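PDB 5Z87: EmGH1 from Erythrobacter marinus, which probably acts as a beta-glucosidase of glycoside hydrolase family 3, cleaving glucose from the ends of beta-linked glucosides. Local coordinates for residues G482-I485 with D489-N492; L438-N443 with A516-T521; V578-R583 with H609-I614; E563-L568 with L588-N593; A596-F601 with S613-D618. All blocks are in the same frame, centred on the assembly; numbering follows the deposited sequence.

Interaction 1 (G482-I485 with D489-N492)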
# COMPACT_ATOMS: atom_id res chain seq x y z
N GLY A 482 5.60 -11.22 -34.90
CA GLY A 482 5.79 -9.89 -34.36
C GLY A 482 6.85 -9.87 -33.29
O GLY A 482 7.96 -9.37 -33.51
N CYS A 483 6.52 -10.43 -32.12
CA CYS A 483 7.49 -10.68 -31.05
C CYS A 483 6.90 -11.73 -30.12
O CYS A 483 5.71 -12.04 -30.17
CB CYS A 483 7.83 -9.41 -30.27
SG CYS A 483 6.45 -8.77 -29.26
N ALA A 484 7.77 -12.29 -29.28
CA ALA A 484 7.38 -13.24 -28.25
C ALA A 484 7.42 -12.55 -26.89
O ALA A 484 8.25 -11.67 -26.65
CB ALA A 484 8.30 -14.46 -28.24
N ILE A 485 6.49 -12.94 -26.01
CA ILE A 485 6.50 -12.48 -24.62
C ILE A 485 7.39 -13.42 -23.82
O ILE A 485 8.38 -13.00 -23.20
CB ILE A 485 5.07 -12.43 -24.05
CG1 ILE A 485 4.27 -11.32 -24.74
CG2 ILE A 485 5.09 -12.26 -22.54
CD1 ILE A 485 2.78 -11.34 -24.44
N ASP A 489 7.05 -19.74 -26.46
CA ASP A 489 5.61 -19.54 -26.64
C ASP A 489 5.43 -18.66 -27.88
O ASP A 489 5.19 -17.45 -27.79
CB ASP A 489 4.96 -18.93 -25.36
CG ASP A 489 5.03 -19.88 -24.15
OD1 ASP A 489 4.71 -21.09 -24.31
OD2 ASP A 489 5.42 -19.43 -23.05
N GLU A 490 5.56 -19.29 -29.05
CA GLU A 490 5.33 -18.66 -30.34
C GLU A 490 4.46 -19.59 -31.18
O GLU A 490 4.42 -20.80 -30.96
CB GLU A 490 6.64 -18.36 -31.08
CG GLU A 490 7.61 -17.44 -30.34
CD GLU A 490 8.84 -17.10 -31.17
OE1 GLU A 490 8.77 -17.25 -32.42
OE2 GLU A 490 9.88 -16.69 -30.59
N GLY A 491 3.76 -19.00 -32.15
CA GLY A 491 2.90 -19.83 -32.96
C GLY A 491 1.64 -20.21 -32.19
O GLY A 491 1.24 -19.54 -31.23
N ASN A 492 1.01 -21.30 -32.63
CA ASN A 492 -0.29 -21.66 -32.08
C ASN A 492 -0.13 -22.41 -30.76
O ASN A 492 0.97 -22.86 -30.38
CB ASN A 492 -1.11 -22.46 -33.09
CG ASN A 492 -0.39 -23.70 -33.60
OD1 ASN A 492 0.12 -24.51 -32.82
ND2 ASN A 492 -0.33 -23.85 -34.92
O HOH W 1 4.73 -15.18 -26.16
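Glu490 lays its side chain beside the methyl of Ala484, and this one patch carries nearly all the direct touching between 482-485 and 489-492. The meeting is lopsided: Ala484 CB points toward the other segment, while Glu490 leaves its backbone at an angle and brings its far end in. Its CG is anti to the carbonyl carbon (chi1 -59°) and the chain then runs extended (chi2 -176°), a shape that carries the carboxylate past the methyl. CG lies 3.7 Å from Ala484 CB and OE2 lies 3.6 Å from the same carbon, so the methyl is met by the aliphatic stem and one carboxylate oxygen. Alanine suits this spot because a small apolar group can face the glutamate stem at short range.

Both segments belong to the long loop between strand 476-480 and helix 508-522 in the alpha/beta C-terminal domain of the family 3 fold. Here the chain folds back on itself without becoming a regular hairpin, and a water bridges the two backbones. It accepts from Ile485 N at 2.9 Å and donates to Asp489 O at 2.8 Å.

The charged end of Glu490 is held from the following helix, where Arg510 makes a salt bridge with OE1. Asn511 OD1 of that helix takes the N-H of Ala484, and Asp489 turns its OD2 to the hydroxyl of Thr486.

Interaction 2 (L438-N443 with A516-T521)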
# COMPACT_ATOMS: atom_id res chain seq x y z
N LEU A 438 -2.83 -7.91 -42.07
CA LEU A 438 -1.79 -8.56 -41.28
C LEU A 438 -2.27 -8.72 -39.84
O LEU A 438 -2.62 -7.73 -39.19
CB LEU A 438 -0.50 -7.75 -41.30
CG LEU A 438 0.57 -8.21 -40.29
CD1 LEU A 438 1.13 -9.57 -40.66
CD2 LEU A 438 1.68 -7.18 -40.15
N VAL A 439 -2.31 -9.96 -39.35
CA VAL A 439 -2.60 -10.26 -37.96
C VAL A 439 -1.28 -10.64 -37.30
O VAL A 439 -0.66 -11.64 -37.68
CB VAL A 439 -3.63 -11.39 -37.82
CG1 VAL A 439 -3.93 -11.69 -36.36
CG2 VAL A 439 -4.92 -11.01 -38.54
N VAL A 440 -0.84 -9.83 -36.33
CA VAL A 440 0.53 -9.90 -35.81
C VAL A 440 0.54 -9.70 -34.30
O VAL A 440 -0.25 -8.92 -33.76
CB VAL A 440 1.42 -8.85 -36.51
CG1 VAL A 440 0.70 -7.52 -36.53
CG2 VAL A 440 2.76 -8.70 -35.82
N GLY A 441 1.47 -10.39 -33.63
CA GLY A 441 1.69 -10.20 -32.21
C GLY A 441 1.78 -11.50 -31.43
O GLY A 441 1.35 -12.57 -31.88
N PRO A 442 2.33 -11.43 -30.21
CA PRO A 442 2.51 -12.65 -29.42
C PRO A 442 1.21 -13.35 -29.07
O PRO A 442 1.23 -14.57 -28.83
CB PRO A 442 3.24 -12.15 -28.17
CG PRO A 442 2.87 -10.70 -28.07
CD PRO A 442 2.77 -10.22 -29.49
N ASN A 443 0.07 -12.66 -29.08
CA ASN A 443 -1.20 -13.29 -28.72
C ASN A 443 -2.15 -13.43 -29.91
O ASN A 443 -3.37 -13.46 -29.72
CB ASN A 443 -1.87 -12.52 -27.59
CG ASN A 443 -1.07 -12.61 -26.31
OD1 ASN A 443 -0.22 -13.49 -26.16
ND2 ASN A 443 -1.31 -11.67 -25.39
N ALA A 516 11.41 -6.81 -37.38
CA ALA A 516 11.79 -6.50 -38.76
C ALA A 516 11.01 -7.36 -39.76
O ALA A 516 10.49 -6.84 -40.75
CB ALA A 516 13.30 -6.71 -38.94
N GLU A 517 10.89 -8.66 -39.49
CA GLU A 517 10.15 -9.53 -40.40
C GLU A 517 8.69 -9.11 -40.52
O GLU A 517 8.11 -9.14 -41.61
CB GLU A 517 10.25 -10.98 -39.95
CG GLU A 517 11.56 -11.66 -40.33
CD GLU A 517 11.71 -13.04 -39.70
OE1 GLU A 517 12.87 -13.47 -39.48
OE2 GLU A 517 10.67 -13.69 -39.44
N ALA A 518 8.07 -8.71 -39.40
CA ALA A 518 6.68 -8.30 -39.46
C ALA A 518 6.53 -6.98 -40.20
O ALA A 518 5.55 -6.76 -40.91
CB ALA A 518 6.08 -8.20 -38.05
N VAL A 519 7.50 -6.07 -40.01
CA VAL A 519 7.51 -4.82 -40.77
C VAL A 519 7.49 -5.10 -42.27
O VAL A 519 6.67 -4.54 -43.02
CB VAL A 519 8.73 -3.97 -40.37
CG1 VAL A 519 8.93 -2.83 -41.37
CG2 VAL A 519 8.58 -3.43 -38.95
N ALA A 520 8.38 -5.99 -42.73
CA ALA A 520 8.41 -6.35 -44.15
C ALA A 520 7.08 -6.92 -44.62
O ALA A 520 6.51 -6.47 -45.62
CB ALA A 520 9.54 -7.36 -44.40
N THR A 521 6.56 -7.92 -43.89
CA THR A 521 5.27 -8.51 -44.25
C THR A 521 4.15 -7.47 -44.31
O THR A 521 3.18 -7.64 -45.06
CB THR A 521 4.93 -9.61 -43.23
OG1 THR A 521 6.05 -10.49 -43.10
CG2 THR A 521 3.70 -10.39 -43.65
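Leu438 and Val440, on strand 436-440, meet Ala518 and Thr521 of helix 508-522 in a buried, apolar strand-to-helix contact on one face of the mixed sheet. The helix segment runs almost antiparallel to the strand, at 165°, with the axes 10.0 Å apart. Two residues apart on the strand, Leu438 and Val440 point to the same face; three apart on the helix, Ala518 and Thr521 face them.

Leucine spans the wider part of the gap with both its methyls: CD1 comes to 4.0 Å from Thr521 CG2, their side chains crossing at about a right angle, and CD2 lies 4.0 Å from Ala518 O. At the other end Val440 CG2 rests 4.0 Å from Ala518 CB, where a small residue lets the helix sit close.

Thr521 is divided between two tasks. With OG1 beside its backbone N (chi1 -50°), the hydroxyl donates to Glu517 O at 2.9 Å, on the opposite face of that carbonyl from Thr521 N, and CG2 is turned to the sheet. A serine here would still carry the hydroxyl but would probably leave Leu438 CD1 facing a gap.

Linking strands 476-480 and 527-533 across the intervening 436-440, the helix forms the beta-alpha-beta crossover characteristic of parallel alpha/beta sheets.

Interaction 3 (V578-R583 with H609-I614)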
# COMPACT_ATOMS: atom_id res chain seq x y z
N VAL A 578 -5.59 -5.13 -30.27
CA VAL A 578 -6.44 -5.96 -29.42
C VAL A 578 -5.59 -6.44 -28.24
O VAL A 578 -4.55 -7.08 -28.43
CB VAL A 578 -7.02 -7.16 -30.19
CG1 VAL A 578 -8.05 -7.90 -29.33
CG2 VAL A 578 -7.65 -6.70 -31.48
N LEU A 579 -6.04 -6.14 -27.02
CA LEU A 579 -5.28 -6.52 -25.82
C LEU A 579 -5.82 -7.84 -25.26
O LEU A 579 -7.02 -7.97 -24.98
CB LEU A 579 -5.34 -5.42 -24.76
CG LEU A 579 -4.66 -4.10 -25.11
CD1 LEU A 579 -4.98 -3.05 -24.08
CD2 LEU A 579 -3.17 -4.27 -25.20
N ILE A 580 -4.92 -8.80 -25.08
CA ILE A 580 -5.22 -10.11 -24.53
C ILE A 580 -4.24 -10.34 -23.40
O ILE A 580 -3.02 -10.24 -23.61
CB ILE A 580 -5.12 -11.21 -25.60
CG1 ILE A 580 -6.14 -10.94 -26.72
CG2 ILE A 580 -5.32 -12.61 -25.00
CD1 ILE A 580 -5.89 -11.75 -28.00
N HIS A 581 -4.76 -10.63 -22.20
CA HIS A 581 -3.97 -10.50 -20.97
C HIS A 581 -4.82 -10.89 -19.75
O HIS A 581 -6.05 -10.90 -19.81
CB HIS A 581 -3.47 -9.07 -20.78
CG HIS A 581 -4.58 -8.05 -20.76
ND1 HIS A 581 -4.96 -7.38 -19.62
CD2 HIS A 581 -5.39 -7.60 -21.75
CE1 HIS A 581 -5.95 -6.55 -19.91
NE2 HIS A 581 -6.24 -6.67 -21.20
N GLY A 582 -4.13 -11.18 -18.64
CA GLY A 582 -4.78 -11.45 -17.37
C GLY A 582 -5.06 -10.23 -16.51
O GLY A 582 -6.19 -9.75 -16.45
N ARG A 583 -4.04 -9.71 -15.83
CA ARG A 583 -4.22 -8.53 -14.97
C ARG A 583 -4.59 -7.29 -15.78
O ARG A 583 -4.29 -7.21 -16.98
CB ARG A 583 -2.94 -8.25 -14.20
CG ARG A 583 -1.77 -7.94 -15.14
CD ARG A 583 -0.60 -7.30 -14.42
NE ARG A 583 -0.17 -8.09 -13.27
CZ ARG A 583 0.60 -9.17 -13.36
NH1 ARG A 583 1.03 -9.58 -14.56
NH2 ARG A 583 0.95 -9.83 -12.26
N HIS A 609 -13.71 -15.35 -32.57
CA HIS A 609 -14.86 -14.96 -33.38
C HIS A 609 -15.47 -13.66 -32.88
O HIS A 609 -15.88 -12.80 -33.68
CB HIS A 609 -15.92 -16.07 -33.38
CG HIS A 609 -15.46 -17.35 -34.02
ND1 HIS A 609 -14.95 -17.41 -35.29
CD2 HIS A 609 -15.46 -18.62 -33.55
CE1 HIS A 609 -14.63 -18.66 -35.58
NE2 HIS A 609 -14.94 -19.42 -34.54
N ALA A 610 -15.57 -13.49 -31.55
CA ALA A 610 -16.18 -12.28 -31.03
C ALA A 610 -15.33 -11.05 -31.34
O ALA A 610 -15.86 -10.00 -31.70
CB ALA A 610 -16.42 -12.42 -29.52
N ILE A 611 -14.00 -11.18 -31.25
CA ILE A 611 -13.11 -10.09 -31.63
C ILE A 611 -13.33 -9.69 -33.09
O ILE A 611 -13.46 -8.51 -33.43
CB ILE A 611 -11.65 -10.48 -31.38
CG1 ILE A 611 -11.40 -10.65 -29.88
CG2 ILE A 611 -10.71 -9.46 -32.01
CD1 ILE A 611 -10.00 -11.10 -29.55
N ALA A 612 -13.36 -10.68 -33.99
CA ALA A 612 -13.56 -10.38 -35.40
C ALA A 612 -14.90 -9.71 -35.63
O ALA A 612 -15.00 -8.75 -36.40
CB ALA A 612 -13.44 -11.66 -36.23
N SER A 613 -15.94 -10.18 -34.95
CA SER A 613 -17.26 -9.58 -35.12
C SER A 613 -17.29 -8.12 -34.66
O SER A 613 -18.02 -7.30 -35.23
CB SER A 613 -18.30 -10.40 -34.35
OG SER A 613 -18.41 -11.71 -34.89
N ILE A 614 -16.51 -7.78 -33.63
CA ILE A 614 -16.49 -6.40 -33.16
C ILE A 614 -15.59 -5.56 -34.04
O ILE A 614 -15.88 -4.38 -34.29
CB ILE A 614 -16.07 -6.35 -31.68
CG1 ILE A 614 -17.25 -6.72 -30.79
CG2 ILE A 614 -15.53 -4.97 -31.29
CD1 ILE A 614 -16.82 -7.28 -29.46
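Ile611 loses the most surface here, and it does so by reaching from helix 607-615 to Val578 on strand 574-580, the two side chains meeting tip to tip. A chi1 of -66° sets its CG1 beside the backbone N and the chain continues extended, which pushes CD1 out to the sheet, 3.8 Å from Val578 CG1. The shorter branch also takes part: Ile611 CG2 lies 4.1 Å from Val578 CG1 and 4.2 Å from Val578 CG2, so the two branches of the isoleucine fit around one side of the valine. Ile580, two residues on and pointing to the same face, adds a looser touch through its CD1, 4.4 Å from Ile611 CD1. Beta-branched residues suit both elements: they favour extended backbone in the strand, and on the helix Ile611 combines a branch near the backbone with a long arm for spanning the gap.

Beyond the strand end, His581 ND1 donates to Arg583 O, which lies in the ring plane at 2.7 Å.

Strand 574-580 runs between the parallel strands 527-533 and 596-601, and Leu579 turns to the sheet's other face. Helix 607-615 is in turn packed against helix 403-416 through Ala610 and against helix 462-473 through Ala612.

Interaction 4 (E563-L568 with L588-N593)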
# COMPACT_ATOMS: atom_id res chain seq x y z
N GLU A 563 7.92 -1.74 -28.69
CA GLU A 563 8.79 -1.64 -29.86
C GLU A 563 8.08 -2.13 -31.11
O GLU A 563 8.03 -1.43 -32.13
CB GLU A 563 10.08 -2.42 -29.61
CG GLU A 563 11.20 -2.09 -30.59
CD GLU A 563 12.53 -2.67 -30.18
OE1 GLU A 563 12.71 -2.97 -28.98
OE2 GLU A 563 13.41 -2.81 -31.07
N LEU A 564 7.50 -3.33 -31.04
CA LEU A 564 6.79 -3.87 -32.20
C LEU A 564 5.65 -2.96 -32.62
O LEU A 564 5.45 -2.71 -33.82
CB LEU A 564 6.25 -5.27 -31.88
CG LEU A 564 5.19 -5.83 -32.83
CD1 LEU A 564 5.79 -6.18 -34.21
CD2 LEU A 564 4.49 -7.05 -32.21
N ALA A 565 4.90 -2.43 -31.65
CA ALA A 565 3.73 -1.62 -31.98
C ALA A 565 4.14 -0.33 -32.67
O ALA A 565 3.53 0.06 -33.67
CB ALA A 565 2.93 -1.32 -30.71
N GLU A 566 5.16 0.35 -32.15
CA GLU A 566 5.60 1.58 -32.78
C GLU A 566 6.19 1.33 -34.16
O GLU A 566 6.03 2.17 -35.06
CB GLU A 566 6.59 2.30 -31.87
CG GLU A 566 6.04 2.57 -30.48
CD GLU A 566 6.95 3.46 -29.66
OE1 GLU A 566 7.78 2.93 -28.88
OE2 GLU A 566 6.83 4.70 -29.81
N ALA A 567 6.86 0.18 -34.36
CA ALA A 567 7.42 -0.13 -35.67
C ALA A 567 6.32 -0.27 -36.71
O ALA A 567 6.47 0.20 -37.85
CB ALA A 567 8.26 -1.40 -35.62
N LEU A 568 5.20 -0.90 -36.34
CA LEU A 568 4.10 -1.09 -37.28
C LEU A 568 3.32 0.20 -37.48
O LEU A 568 2.85 0.49 -38.59
CB LEU A 568 3.17 -2.20 -36.79
CG LEU A 568 3.80 -3.60 -36.74
CD1 LEU A 568 2.87 -4.63 -36.08
CD2 LEU A 568 4.20 -4.07 -38.15
N LEU A 588 0.66 2.60 -21.70
CA LEU A 588 0.76 4.03 -21.95
C LEU A 588 1.21 4.31 -23.37
O LEU A 588 0.60 5.11 -24.09
CB LEU A 588 1.75 4.66 -20.98
CG LEU A 588 1.31 5.26 -19.66
CD1 LEU A 588 2.49 6.02 -19.08
CD2 LEU A 588 0.12 6.18 -19.88
N VAL A 589 2.31 3.67 -23.78
CA VAL A 589 2.84 3.87 -25.13
C VAL A 589 1.77 3.56 -26.16
O VAL A 589 1.48 4.38 -27.04
CB VAL A 589 4.10 3.01 -25.32
CG1 VAL A 589 4.54 3.01 -26.78
CG2 VAL A 589 5.21 3.55 -24.42
N LEU A 590 1.11 2.41 -26.02
CA LEU A 590 0.03 2.06 -26.95
C LEU A 590 -1.12 3.05 -26.88
O LEU A 590 -1.70 3.42 -27.90
CB LEU A 590 -0.45 0.64 -26.65
CG LEU A 590 -1.33 -0.02 -27.71
CD1 LEU A 590 -0.50 -0.32 -28.96
CD2 LEU A 590 -1.97 -1.30 -27.13
N ALA A 591 -1.48 3.50 -25.67
CA ALA A 591 -2.59 4.44 -25.57
C ALA A 591 -2.24 5.78 -26.22
O ALA A 591 -3.11 6.43 -26.81
CB ALA A 591 -3.00 4.63 -24.10
N GLU A 592 -0.98 6.18 -26.16
CA GLU A 592 -0.58 7.44 -26.79
C GLU A 592 -0.51 7.32 -28.32
O GLU A 592 -0.87 8.26 -29.03
CB GLU A 592 0.76 7.90 -26.21
CG GLU A 592 1.32 9.17 -26.82
CD GLU A 592 2.66 9.54 -26.22
OE1 GLU A 592 2.77 9.58 -24.97
OE2 GLU A 592 3.62 9.78 -26.99
N ASN A 593 -0.08 6.17 -28.85
CA ASN A 593 0.30 6.12 -30.26
C ASN A 593 -0.67 5.36 -31.17
O ASN A 593 -0.64 5.59 -32.38
CB ASN A 593 1.69 5.50 -30.41
CG ASN A 593 2.77 6.37 -29.81
OD1 ASN A 593 3.06 7.45 -30.32
ND2 ASN A 593 3.36 5.92 -28.71
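Val589 is the first residue of helix 588-593 to meet helix 561-569, and what it meets is Glu566. The glutamate swings over at about a right angle to the valine, bringing CD to 3.8 Å from Val589 CG1. The methyl thus packs on stem and carboxylate together, where the acid is exposed to solvent.

Leu590 comes next and lies deeper. Its CD1 reaches 4.0 Å from Ala565 CB, the purely apolar touch of the contact; the small alanine lets the leucine methyl come up against it.

One turn after Val589, Asn593 folds back along its own helix. Its ND2 donates to Val589 O at 2.9 Å, from above the carbonyl plane and with a bent N-H...O angle of 134°, while Asn593 N uses the same oxygen. Glu566 OE2 is near ND2 but, at 3.8 Å, too far for a hydrogen bond. A leucine here has no amide, so Val589 O would probably be left to the backbone N-H alone, with Glu566 OE2 facing an apolar group.

The segments run nearly parallel, at 15° with axes 10.1 Å apart, as expected of helices from two successive beta-alpha-beta crossovers on one face of the parallel part of the sheet.

Interaction 5 (A596-F601 with S613-D618)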
# COMPACT_ATOMS: atom_id res chain seq x y z
N ALA A 596 -6.94 3.04 -31.97
CA ALA A 596 -8.07 2.17 -31.67
C ALA A 596 -7.57 0.96 -30.91
O ALA A 596 -6.68 0.24 -31.38
CB ALA A 596 -8.80 1.72 -32.95
N ILE A 597 -8.12 0.73 -29.72
CA ILE A 597 -7.68 -0.36 -28.85
C ILE A 597 -8.91 -1.08 -28.32
O ILE A 597 -9.81 -0.45 -27.75
CB ILE A 597 -6.81 0.14 -27.68
CG1 ILE A 597 -5.63 0.96 -28.21
CG2 ILE A 597 -6.31 -1.03 -26.86
CD1 ILE A 597 -4.83 1.62 -27.13
N LEU A 598 -8.94 -2.40 -28.52
CA LEU A 598 -9.90 -3.28 -27.87
C LEU A 598 -9.21 -3.94 -26.68
O LEU A 598 -8.04 -4.33 -26.77
CB LEU A 598 -10.39 -4.37 -28.84
CG LEU A 598 -11.26 -3.91 -30.00
CD1 LEU A 598 -11.73 -5.09 -30.81
CD2 LEU A 598 -12.45 -3.14 -29.45
N ASP A 599 -9.92 -4.05 -25.57
CA ASP A 599 -9.40 -4.76 -24.40
C ASP A 599 -10.24 -6.02 -24.21
O ASP A 599 -11.41 -5.94 -23.83
CB ASP A 599 -9.40 -3.89 -23.15
CG ASP A 599 -8.41 -4.39 -22.10
OD1 ASP A 599 -8.09 -5.61 -22.10
OD2 ASP A 599 -7.94 -3.56 -21.29
N ALA A 600 -9.64 -7.18 -24.48
CA ALA A 600 -10.38 -8.43 -24.45
C ALA A 600 -10.09 -9.25 -23.21
O ALA A 600 -10.74 -10.28 -23.00
CB ALA A 600 -10.08 -9.26 -25.70
N PHE A 601 -9.13 -8.81 -22.39
CA PHE A 601 -8.66 -9.60 -21.26
C PHE A 601 -8.35 -11.02 -21.74
O PHE A 601 -7.44 -11.21 -22.56
CB PHE A 601 -9.68 -9.50 -20.12
CG PHE A 601 -9.53 -8.22 -19.31
CD1 PHE A 601 -8.57 -8.13 -18.31
CD2 PHE A 601 -10.28 -7.09 -19.61
CE1 PHE A 601 -8.39 -6.96 -17.59
CE2 PHE A 601 -10.11 -5.91 -18.90
CZ PHE A 601 -9.17 -5.84 -17.88
N SER A 613 -15.94 -10.18 -34.95
CA SER A 613 -17.26 -9.58 -35.12
C SER A 613 -17.29 -8.12 -34.66
O SER A 613 -18.02 -7.30 -35.23
CB SER A 613 -18.30 -10.40 -34.35
OG SER A 613 -18.41 -11.71 -34.89
N ILE A 614 -16.51 -7.78 -33.63
CA ILE A 614 -16.49 -6.40 -33.16
C ILE A 614 -15.59 -5.56 -34.04
O ILE A 614 -15.88 -4.38 -34.29
CB ILE A 614 -16.07 -6.35 -31.68
CG1 ILE A 614 -17.25 -6.72 -30.79
CG2 ILE A 614 -15.53 -4.97 -31.29
CD1 ILE A 614 -16.82 -7.28 -29.46
N LEU A 615 -14.50 -6.13 -34.55
CA LEU A 615 -13.63 -5.35 -35.42
C LEU A 615 -14.34 -4.87 -36.68
O LEU A 615 -14.01 -3.80 -37.21
CB LEU A 615 -12.39 -6.15 -35.79
CG LEU A 615 -11.33 -6.23 -34.68
CD1 LEU A 615 -10.26 -7.25 -35.03
CD2 LEU A 615 -10.71 -4.88 -34.44
N PHE A 616 -15.36 -5.60 -37.14
CA PHE A 616 -16.01 -5.31 -38.41
C PHE A 616 -17.42 -4.77 -38.25
O PHE A 616 -18.12 -4.57 -39.25
CB PHE A 616 -15.99 -6.57 -39.30
CG PHE A 616 -14.66 -6.81 -39.97
CD1 PHE A 616 -14.26 -6.03 -41.05
CD2 PHE A 616 -13.80 -7.79 -39.51
CE1 PHE A 616 -13.03 -6.23 -41.67
CE2 PHE A 616 -12.56 -7.99 -40.12
CZ PHE A 616 -12.18 -7.21 -41.20
N GLY A 617 -17.87 -4.52 -37.02
CA GLY A 617 -19.12 -3.84 -36.81
C GLY A 617 -20.33 -4.73 -36.69
O GLY A 617 -21.42 -4.20 -36.43
N ASP A 618 -20.20 -6.04 -36.89
CA ASP A 618 -21.37 -6.91 -36.69
C ASP A 618 -21.85 -6.86 -35.25
O ASP A 618 -23.05 -6.96 -34.99
CB ASP A 618 -21.04 -8.35 -37.09
CG ASP A 618 -20.49 -8.47 -38.50
OD1 ASP A 618 -20.71 -7.56 -39.32
OD2 ASP A 618 -19.82 -9.48 -38.79
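Leu598 pushes its CD1 into the notch between Ile614 and Leu615, joining strand 596-601 to the last turn of the helix that follows it, a beta-alpha unit of the C-terminal alpha/beta domain. CD1 lies 3.8 Å from Ile614 CG2 and 3.8 Å from Leu615 CD2, and the leucine side chain crosses both obliquely. Its second methyl, CD2, also meets Ile614 CG2, at 4.0 Å. Leu615 sets off at an angle, but chi1 -78°, CG anti to the carbonyl carbon, brings its end back to Leu598. Two leucines and an isoleucine suit this buried place: they touch through methyls, with no polar side-chain group to satisfy.

Behind this first shell, Ile614 packs on Val619 and Pro621 and its carbonyl O is bonded by Tyr668 OH. Leu615 reaches across to Val576 on the neighbouring strand, and Leu598 also touches Leu419 of the edge strand.

The helix closes in a Schellman motif. Gly617 takes a positive phi of 91°, where a side chain would be jammed against Phe616 O, and its N makes a weak bond back to Ile614 O. Phe616 stacks on Tyr469, whose hydroxyl is hydrogen-bonded to Asp618 OD2.

Further along the chain from Leu598, Asp599 OD1 is hydrogen-bonded to His581 NE2; it also takes a long, weak bond from Phe601 N at 3.4 Å and sits over one face of the Phe601 ring, offset toward its rim.

In the fold
Interactions 2 to 5 all build the alpha/beta sandwich of the C-terminal domain. Interactions 3 and 5 are its core: they share helix 607-615 and use the adjacent strands 574-580 and 596-601, through aliphatic methyls. Interaction 2 is also buried and touches interaction 4 on the face of the sheet away from helix 607-615, where Val440 meets Leu568 and Val519 meets Ala567. Interaction 4 joins helix to helix and is only partly buried, so a carboxylate and an amide replace methyls at its rim. Interaction 1 lies outside the regular elements, is partly exposed and relies on a water bridge; Gly482 nonetheless packs on Val440, Ala518 and Leu564, tying the loop to interactions 2 and 4.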